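Local coordinates for protein 3-methyladenine dna-glycosylase (Archaeoglobus fulgidus, PDB 2JHN) that belongs to the HhH-GPD superfamily of base excision DNA repair proteins and carries a TATA-box-binding-protein-like domain near its N terminus, at residues Lys17-Pro22 against Asp28-Gly33; Gly33-Ala38 against Arg74-Tyr79. The protein carries 1 engineered substitution. All coordinates share one frame; numbering follows the deposited sequence.

Contact 1: residues Lys17-Pro22 against Asp28-Gly33; sequences KFFVLP and DVVESG. With NA (sodium ion), chain F.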
loop_
_atom_site.group_PDB
_atom_site.type_symbol
_atom_site.label_atom_id
_atom_site.label_comp_id
_atom_site.label_asym_id
_atom_site.label_seq_id
_atom_site.Cartn_x
_atom_site.Cartn_y
_atom_site.Cartn_z
ATOM N N LYS A 17 -6.496 9.233 5.455
ATOM C CA LYS A 17 -6.772 8.459 6.672
ATOM C C LYS A 17 -6.234 7.042 6.556
ATOM O O LYS A 17 -5.983 6.374 7.566
ATOM C CB LYS A 17 -8.273 8.404 6.948
ATOM C CG LYS A 17 -8.772 9.380 8.014
ATOM C CD LYS A 17 -10.307 9.340 8.087
ATOM C CE LYS A 17 -10.817 7.910 8.014
ATOM N NZ LYS A 17 -10.930 7.303 9.341
ATOM N N PHE A 18 -6.048 6.582 5.322
ATOM C CA PHE A 18 -5.523 5.243 5.091
ATOM C C PHE A 18 -4.121 5.071 5.658
ATOM O O PHE A 18 -3.757 3.971 6.036
ATOM C CB PHE A 18 -5.534 4.884 3.601
ATOM C CG PHE A 18 -5.377 3.421 3.343
ATOM C CD1 PHE A 18 -6.474 2.564 3.437
ATOM C CD2 PHE A 18 -4.129 2.899 2.981
ATOM C CE1 PHE A 18 -6.331 1.202 3.205
ATOM C CE2 PHE A 18 -3.977 1.518 2.730
ATOM C CZ PHE A 18 -5.075 0.679 2.851
ATOM N N PHE A 19 -3.358 6.170 5.724
ATOM C CA PHE A 19 -2.023 6.196 6.304
ATOM C C PHE A 19 -2.102 6.103 7.826
ATOM O O PHE A 19 -2.842 6.843 8.477
ATOM C CB PHE A 19 -1.259 7.458 5.882
ATOM C CG PHE A 19 -0.935 7.509 4.401
ATOM C CD1 PHE A 19 0.072 6.685 3.864
ATOM C CD2 PHE A 19 -1.625 8.348 3.555
ATOM C CE1 PHE A 19 0.389 6.723 2.504
ATOM C CE2 PHE A 19 -1.320 8.389 2.164
ATOM C CZ PHE A 19 -0.310 7.578 1.651
ATOM N N VAL A 20 -1.320 5.192 8.386
ATOM C CA VAL A 20 -1.457 4.842 9.790
ATOM C C VAL A 20 -0.683 5.806 10.707
ATOM O O VAL A 20 -1.151 6.155 11.794
ATOM C CB VAL A 20 -1.150 3.324 9.960
ATOM C CG1 VAL A 20 -0.118 3.036 11.043
ATOM C CG2 VAL A 20 -2.459 2.543 10.122
ATOM N N LEU A 21 0.469 6.268 10.237
ATOM C CA LEU A 21 1.294 7.225 10.976
ATOM C C LEU A 21 1.712 8.358 10.040
ATOM O O LEU A 21 2.862 8.406 9.590
ATOM C CB LEU A 21 2.533 6.528 11.550
ATOM C CG LEU A 21 2.332 5.615 12.755
ATOM C CD1 LEU A 21 3.543 4.709 12.889
ATOM C CD2 LEU A 21 2.118 6.437 14.024
ATOM N N PRO A 22 0.771 9.278 9.748
ATOM C CA PRO A 22 0.943 10.274 8.689
ATOM C C PRO A 22 2.146 11.213 8.894
ATOM O O PRO A 22 2.808 11.573 7.924
ATOM C CB PRO A 22 -0.394 11.037 8.694
ATOM C CG PRO A 22 -0.970 10.808 10.029
ATOM C CD PRO A 22 -0.527 9.431 10.439
ATOM N N ASP A 28 6.228 8.060 3.383
ATOM C CA ASP A 28 5.237 9.103 3.104
ATOM C C ASP A 28 5.067 9.986 4.336
ATOM O O ASP A 28 5.016 9.476 5.469
ATOM C CB ASP A 28 3.860 8.510 2.779
ATOM C CG ASP A 28 3.928 7.414 1.735
ATOM O OD1 ASP A 28 3.354 7.639 0.659
ATOM O OD2 ASP A 28 4.556 6.351 2.019
ATOM N N VAL A 29 4.916 11.277 4.081
ATOM C CA VAL A 29 4.514 12.255 5.092
ATOM C C VAL A 29 3.253 12.968 4.631
ATOM O O VAL A 29 3.159 13.407 3.478
ATOM C CB VAL A 29 5.651 13.302 5.384
ATOM C CG1 VAL A 29 5.173 14.382 6.363
ATOM C CG2 VAL A 29 6.867 12.618 5.993
ATOM N N VAL A 30 2.295 13.066 5.542
ATOM C CA VAL A 30 1.069 13.801 5.287
ATOM C C VAL A 30 0.962 14.862 6.390
ATOM O O VAL A 30 0.915 14.543 7.582
ATOM C CB VAL A 30 -0.156 12.878 5.275
ATOM C CG1 VAL A 30 -1.410 13.700 4.983
ATOM C CG2 VAL A 30 0.020 11.771 4.207
ATOM N N GLU A 31 0.993 16.118 5.980
ATOM C CA GLU A 31 0.981 17.239 6.939
ATOM C C GLU A 31 -0.010 18.243 6.413
ATOM O O GLU A 31 0.121 18.700 5.292
ATOM C CB GLU A 31 2.360 17.878 7.063
ATOM C CG GLU A 31 3.394 17.053 7.864
ATOM C CD GLU A 31 4.800 17.696 7.917
ATOM O OE1 GLU A 31 5.068 18.712 7.226
ATOM O OE2 GLU A 31 5.646 17.159 8.660
ATOM N N SER A 32 -1.021 18.548 7.229
ATOM C CA SER A 32 -2.127 19.445 6.854
ATOM C C SER A 32 -2.741 19.103 5.511
ATOM O O SER A 32 -2.948 19.978 4.655
ATOM C CB SER A 32 -1.710 20.919 6.923
ATOM O OG SER A 32 -1.309 21.252 8.239
ATOM N N GLY A 33 -3.006 17.810 5.316
ATOM C CA GLY A 33 -3.683 17.333 4.114
ATOM C C GLY A 33 -2.852 17.384 2.840
ATOM O O GLY A 33 -3.399 17.263 1.756
HETATM NA NA NA F . 3.891 8.624 7.263
HETATM O O HOH W 1 2.189 7.710 6.433
#

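Contact 2: residues Gly33-Ala38 against Arg74-Tyr79; sequences GVWRRA and RKLVEY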
loop_
_atom_site.group_PDB
_atom_site.type_symbol
_atom_site.label_atom_id
_atom_site.label_comp_id
_atom_site.label_asym_id
_atom_site.label_seq_id
_atom_site.Cartn_x
_atom_site.Cartn_y
_atom_site.Cartn_z
ATOM N N GLY A 33 -3.006 17.810 5.316
ATOM C CA GLY A 33 -3.683 17.333 4.114
ATOM C C GLY A 33 -2.852 17.384 2.840
ATOM O O GLY A 33 -3.399 17.263 1.756
ATOM N N VAL A 34 -1.542 17.600 2.975
ATOM C CA VAL A 34 -0.647 17.568 1.835
ATOM C C VAL A 34 0.247 16.343 1.977
ATOM O O VAL A 34 0.953 16.208 2.967
ATOM C CB VAL A 34 0.230 18.853 1.726
ATOM C CG1 VAL A 34 1.143 18.738 0.565
ATOM C CG2 VAL A 34 -0.667 20.108 1.593
ATOM N N TRP A 35 0.181 15.458 0.984
ATOM C CA TRP A 35 0.981 14.235 0.928
ATOM C C TRP A 35 2.309 14.504 0.221
ATOM O O TRP A 35 2.340 15.216 -0.797
ATOM C CB TRP A 35 0.197 13.171 0.146
ATOM C CG TRP A 35 0.967 11.913 -0.208
ATOM C CD1 TRP A 35 1.050 10.767 0.523
ATOM C CD2 TRP A 35 1.737 11.689 -1.396
ATOM N NE1 TRP A 35 1.841 9.849 -0.123
ATOM C CE2 TRP A 35 2.276 10.382 -1.303
ATOM C CE3 TRP A 35 2.057 12.479 -2.512
ATOM C CZ2 TRP A 35 3.079 9.826 -2.295
ATOM C CZ3 TRP A 35 2.882 11.921 -3.515
ATOM C CH2 TRP A 35 3.376 10.603 -3.399
ATOM N N ARG A 36 3.399 13.913 0.717
ATOM C CA ARG A 36 4.658 13.997 -0.007
ATOM C C ARG A 36 5.617 12.851 0.242
ATOM O O ARG A 36 5.582 12.201 1.298
ATOM C CB ARG A 36 5.397 15.333 0.271
ATOM C CG ARG A 36 6.033 15.427 1.623
ATOM C CD ARG A 36 6.516 16.892 1.880
ATOM N NE ARG A 36 7.439 16.892 3.004
ATOM C CZ ARG A 36 7.094 17.099 4.271
ATOM N NH1 ARG A 36 5.839 17.374 4.607
ATOM N NH2 ARG A 36 8.023 17.044 5.213
ATOM N N ARG A 37 6.470 12.623 -0.751
ATOM C CA ARG A 37 7.605 11.701 -0.638
ATOM C C ARG A 37 8.604 11.951 -1.743
ATOM O O ARG A 37 8.320 12.672 -2.702
ATOM C CB ARG A 37 7.163 10.226 -0.638
ATOM C CG ARG A 37 6.631 9.690 -1.929
ATOM C CD ARG A 37 6.192 8.216 -1.709
ATOM N NE ARG A 37 7.281 7.254 -1.915
ATOM C CZ ARG A 37 7.236 5.968 -1.546
ATOM N NH1 ARG A 37 6.169 5.466 -0.916
ATOM N NH2 ARG A 37 8.269 5.182 -1.790
ATOM N N ALA A 38 9.783 11.352 -1.591
ATOM C CA ALA A 38 10.782 11.367 -2.641
ATOM C C ALA A 38 10.540 10.083 -3.428
ATOM O O ALA A 38 10.263 9.013 -2.841
ATOM C CB ALA A 38 12.182 11.378 -2.050
ATOM N N ARG A 74 1.102 8.934 -13.931
ATOM C CA ARG A 74 0.696 7.521 -13.990
ATOM C C ARG A 74 0.974 6.868 -12.651
ATOM O O ARG A 74 0.147 6.115 -12.142
ATOM C CB ARG A 74 1.492 6.794 -15.079
ATOM C CG ARG A 74 0.968 5.422 -15.485
ATOM C CD ARG A 74 1.698 4.896 -16.753
ATOM N NE ARG A 74 1.823 5.906 -17.821
ATOM C CZ ARG A 74 2.972 6.451 -18.235
ATOM N NH1 ARG A 74 4.135 6.111 -17.682
ATOM N NH2 ARG A 74 2.961 7.353 -19.205
ATOM N N LYS A 75 2.151 7.153 -12.105
ATOM C CA LYS A 75 2.579 6.575 -10.816
ATOM C C LYS A 75 1.642 7.028 -9.701
ATOM O O LYS A 75 1.241 6.217 -8.869
ATOM C CB LYS A 75 4.003 6.981 -10.463
ATOM C CG LYS A 75 5.143 6.300 -11.280
ATOM C CD LYS A 75 6.522 6.807 -10.751
ATOM C CE LYS A 75 7.646 5.740 -10.842
ATOM N NZ LYS A 75 8.886 6.127 -10.043
ATOM N N LEU A 76 1.285 8.317 -9.683
ATOM C CA LEU A 76 0.432 8.830 -8.593
ATOM C C LEU A 76 -1.021 8.358 -8.685
ATOM O O LEU A 76 -1.657 8.105 -7.657
ATOM C CB LEU A 76 0.468 10.354 -8.519
ATOM C CG LEU A 76 1.858 10.938 -8.220
ATOM C CD1 LEU A 76 1.793 12.465 -8.353
ATOM C CD2 LEU A 76 2.344 10.522 -6.842
ATOM N N VAL A 77 -1.546 8.279 -9.904
ATOM C CA VAL A 77 -2.909 7.784 -10.122
ATOM C C VAL A 77 -3.032 6.344 -9.583
ATOM O O VAL A 77 -3.986 6.006 -8.880
ATOM C CB VAL A 77 -3.295 7.832 -11.609
ATOM C CG1 VAL A 77 -4.585 7.010 -11.882
ATOM C CG2 VAL A 77 -3.479 9.308 -12.063
ATOM N N GLU A 78 -2.061 5.517 -9.924
ATOM C CA GLU A 78 -2.046 4.111 -9.508
ATOM C C GLU A 78 -1.816 3.988 -7.973
ATOM O O GLU A 78 -2.477 3.188 -7.273
ATOM C CB GLU A 78 -0.951 3.382 -10.281
ATOM C CG GLU A 78 -0.898 1.884 -9.938
ATOM C CD GLU A 78 0.288 1.189 -10.550
ATOM O OE1 GLU A 78 1.394 1.791 -10.591
ATOM O OE2 GLU A 78 0.120 0.017 -10.958
ATOM N N TYR A 79 -0.872 4.761 -7.445
ATOM C CA TYR A 79 -0.519 4.651 -6.022
ATOM C C TYR A 79 -1.623 5.163 -5.067
ATOM O O TYR A 79 -1.930 4.544 -4.032
ATOM C CB TYR A 79 0.782 5.409 -5.753
ATOM C CG TYR A 79 1.200 5.409 -4.295
ATOM C CD1 TYR A 79 1.812 4.280 -3.737
ATOM C CD2 TYR A 79 1.023 6.552 -3.480
ATOM C CE1 TYR A 79 2.219 4.248 -2.405
ATOM C CE2 TYR A 79 1.433 6.531 -2.134
ATOM C CZ TYR A 79 2.046 5.370 -1.614
ATOM O OH TYR A 79 2.469 5.281 -0.293
#

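Contact 1: residues Lys17-Pro22 against Asp28-Gly33
The carbonyl of Pro22 meets the backbone N-H of Val30 in the single hydrogen bond between Lys17-Pro22 and Asp28-Gly33. Val30 N lies 2.9 Å from Pro22 O and the bond is nearly straight (170° at the hydrogen), although the donor sits above the carbonyl plane. Val29 adds a CA-H...O contact to the same oxygen, with its CA 3.4 Å from Pro22 O.

Apolar packing lies beside this polar link. Pro22 CB rests 3.9 Å from Val30 CB, and the CG2 branch of Val30 comes obliquely to the Phe19 ring, 3.9 Å from Phe19 CD2.

The same ring also meets a carboxylate. With chi1 at -67°, Phe19 places its ring beside its own backbone N and anti to its carbonyl carbon, and CE1 and CZ reach Asp28. There Phe19 CE1 is 3.6 Å from Asp28 OD1, the ring and carboxylate planes 38° apart; that oxygen is hydrogen-bonded by Tyr79 and Trp35.

A sodium ion supplies the last kind of tie. It is bound by Leu21 O at 2.5 Å and by Asp28 O at 2.3 Å, and a water is a further ligand, its oxygen 2.1 Å from the ion. Leu24 O and Thr26 OG1 complete a sodium site lined mostly by backbone carbonyls, in the loop leading into outermost strand 29-31 of the antiparallel sheet of the TATA-box-binding-protein-like domain.

Contact 2: residues Gly33-Ala38 against Arg74-Tyr79
Trp35 and Tyr79 both hold CG trans to the backbone N, with chi1 near 180° in each, which sends both aromatic groups into the interface of strand and helix. There the six-membered ring of Trp35 meets the Tyr79 ring obliquely, the planes inclined by 44° and the centroids 5.8 Å apart. CE2 of Tyr79 comes nearest, 3.7 Å from CZ2 of Trp35, with CD2 just behind; the same CE2 also approaches the indole NE1.

Further along the indole, Leu76 brings up one methyl. Its CD2 sits 3.6 Å from Trp35 CH2 and about as near to CZ3, straddling the far end of the six-membered ring, while the side chain of Leu76 also touches Val48 of the adjoining strand. Helix 69-80 thus lies over a face of the antiparallel sheet in the TATA-box-binding-protein-like domain. The axes of strand 34-38 and helix 74-79 come no closer than 12.7 Å, a separation filled by Trp35, Tyr79 and Leu76.

Two residues along the strand from Trp35, Arg37 also approaches the tyrosine, though loosely. In the conformer described, one of two, a bend at chi3 (-88°) carries the guanidinium to the phenol end, with Tyr79 OH near its plane at one edge, 3.8 Å from Arg37 NH1 and too far for a hydrogen bond. The polar ends are held from outside these segments: Arg37 NH2 forms a salt bridge with Glu120, and the partner of Trp35 NE1 and Tyr79 OH is Asp28.

From the N terminus, the chain leaves helix 12-17 and contact 1 closes a short loop whose five intervening residues wrap the sodium ion before strand 29-31. A turn through Gly33, shared by both contacts, leads into neighbouring strand 34-41. Contact 2 then closes a much longer loop, running through strands 44-54 and 57-62 to helix 69-80. The two loops follow in series, neither enclosing nor crossing the other. They meet at Asp28, whose OD1 lies 2.7 Å from Tyr79 OH and 2.8 Å from Trp35 NE1, while Phe19 packs against the same indole; the metal-bound loop, sheet and helix are thereby joined.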